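Side-chain contact in Iron(III) ABC transporter, periplasmic iron-compound-binding protein (Vibrio cholerae, PDB 5GGY), which probably captures ferric hydroxamate siderophores such as Desferal in the periplasm and hands them to an ABC importer for iron uptake: residues 183-186 and 187-191. Sequence-based numbering, arbitrary orientation.
Sequences QYVL and EQLGL
Leu186 O accepts two backbone N-H groups from the chain that turns back over the end of helix 181-188. Leu191 N supplies the shorter bond at 2.8 Å, and together with the bond from Gly190 N to Glu187 O (3.2 Å) it makes the Schellman motif that closes this helix. Leu189 N, 3.1 Å from the same Leu186 O, is an extra donor that comes from the opposite face and stands well above the carbonyl plane. Gly190 takes the positive phi, 84°, at which the chain reverses; glycine, having no CB, fits where one would be jammed against the carbonyl O of Leu189. The case illustrates how a capping turn also brings hydrophobic groups together, for Leu186 CD2 meets Leu191 CD1 at 3.7 Å, the two side chains crossing at a slant, and both rest on Val162 of strand 161-167. Leu189 packs on Leu147 and Leu151 of helix 130-154 and on Thr272 of helix 262-276, so the end of the short helix lies between strand 161-167 and the helices of the periplasmic binding protein fold.

One turn earlier, the side chains of Gln183 and Glu187 repeat the i to i+4 spacing of the backbone bond between them. Gln183 NE2 donates to Glu187 OE2 over 2.7 Å, reaching the anti side of a carboxylate whose plane is 88° from that of the amide. The bend of Gln183 at chi2 (70°) swings its amide over to the extended Glu187 chain. Ser193 binds Gln183 OE1, and Ser57 of the second subunit binds Glu187 OE1, so each flat group is held at both ends and the pair reaches the surface that meets the second subunit.

Tyr184 and Gln188 run side by side in the same direction, ring and amide nearly perpendicular; Gln188 NE2 approaches obliquely at the hydroxyl end of the ring, 2.8 Å from Tyr184 OH and 3.2 Å from Tyr184 CZ.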
loop_
_atom_site.group_PDB
_atom_site.type_symbol
_atom_site.label_atom_id
_atom_site.label_comp_id
_atom_site.label_asym_id
_atom_site.label_seq_id
_atom_site.Cartn_x
_atom_site.Cartn_y
_atom_site.Cartn_z
ATOM N N GLN A 183 14.139 -0.420 -7.404
ATOM C CA GLN A 183 13.568 -1.569 -8.100
ATOM C C GLN A 183 12.066 -1.658 -7.850
ATOM O O GLN A 183 11.282 -1.903 -8.769
ATOM C CB GLN A 183 14.257 -2.861 -7.657
ATOM C CG GLN A 183 13.591 -4.131 -8.163
ATOM C CD GLN A 183 13.755 -4.337 -9.658
ATOM O OE1 GLN A 183 14.544 -3.655 -10.312
ATOM N NE2 GLN A 183 13.006 -5.287 -10.207
ATOM N N TYR A 184 11.676 -1.455 -6.596
ATOM C CA TYR A 184 10.274 -1.438 -6.205
ATOM C C TYR A 184 9.539 -0.319 -6.929
ATOM O O TYR A 184 8.415 -0.496 -7.399
ATOM C CB TYR A 184 10.157 -1.274 -4.687
ATOM C CG TYR A 184 8.772 -0.909 -4.184
ATOM C CD1 TYR A 184 8.382 0.421 -4.049
ATOM C CD2 TYR A 184 7.870 -1.894 -3.809
ATOM C CE1 TYR A 184 7.126 0.754 -3.584
ATOM C CE2 TYR A 184 6.614 -1.571 -3.340
ATOM C CZ TYR A 184 6.248 -0.245 -3.227
ATOM O OH TYR A 184 4.996 0.084 -2.762
ATOM N N VAL A 185 10.190 0.836 -7.007
ATOM C CA VAL A 185 9.640 1.995 -7.695
ATOM C C VAL A 185 9.424 1.711 -9.182
ATOM O O VAL A 185 8.372 2.039 -9.739
ATOM C CB VAL A 185 10.559 3.222 -7.525
ATOM C CG1 VAL A 185 10.267 4.276 -8.582
ATOM C CG2 VAL A 185 10.428 3.799 -6.116
ATOM N N LEU A 186 10.418 1.094 -9.817
ATOM C CA LEU A 186 10.328 0.723 -11.227
ATOM C C LEU A 186 9.165 -0.232 -11.488
ATOM O O LEU A 186 8.374 -0.015 -12.404
ATOM C CB LEU A 186 11.636 0.085 -11.700
ATOM C CG LEU A 186 12.886 0.967 -11.720
ATOM C CD1 LEU A 186 14.097 0.177 -12.193
ATOM C CD2 LEU A 186 12.664 2.189 -12.595
ATOM N N GLU A 187 9.069 -1.287 -10.683
ATOM C CA GLU A 187 7.994 -2.266 -10.827
ATOM C C GLU A 187 6.627 -1.628 -10.607
ATOM O O GLU A 187 5.669 -1.917 -11.324
ATOM C CB GLU A 187 8.189 -3.428 -9.851
ATOM C CG GLU A 187 9.457 -4.235 -10.066
ATOM C CD GLU A 187 9.653 -5.282 -8.990
ATOM O OE1 GLU A 187 8.753 -5.424 -8.137
ATOM O OE2 GLU A 187 10.701 -5.959 -8.992
ATOM N N GLN A 188 6.548 -0.756 -9.610
ATOM C CA GLN A 188 5.309 -0.067 -9.279
ATOM C C GLN A 188 4.942 0.960 -10.352
ATOM O O GLN A 188 3.797 1.410 -10.429
ATOM C CB GLN A 188 5.438 0.617 -7.915
ATOM C CG GLN A 188 4.132 0.798 -7.173
ATOM C CD GLN A 188 3.620 -0.489 -6.556
ATOM O OE1 GLN A 188 2.996 -1.309 -7.230
ATOM N NE2 GLN A 188 3.876 -0.669 -5.266
ATOM N N LEU A 189 5.918 1.327 -11.175
ATOM C CA LEU A 189 5.704 2.321 -12.221
ATOM C C LEU A 189 5.379 1.661 -13.554
ATOM O O LEU A 189 5.163 2.341 -14.557
ATOM C CB LEU A 189 6.936 3.215 -12.362
ATOM C CG LEU A 189 6.698 4.724 -12.345
ATOM C CD1 LEU A 189 5.791 5.096 -11.189
ATOM C CD2 LEU A 189 8.027 5.448 -12.238
ATOM N N GLY A 190 5.347 0.332 -13.559
ATOM C CA GLY A 190 5.097 -0.422 -14.773
ATOM C C GLY A 190 6.352 -0.641 -15.600
ATOM O O GLY A 190 6.292 -1.205 -16.692
ATOM N N LEU A 191 7.492 -0.194 -15.080
ATOM C CA LEU A 191 8.762 -0.316 -15.789
ATOM C C LEU A 191 9.432 -1.667 -15.548
ATOM O O LEU A 191 9.255 -2.280 -14.494
ATOM C CB LEU A 191 9.706 0.817 -15.377
ATOM C CG LEU A 191 9.282 2.235 -15.761
ATOM C CD1 LEU A 191 10.055 3.264 -14.953
ATOM C CD2 LEU A 191 9.479 2.469 -17.251
#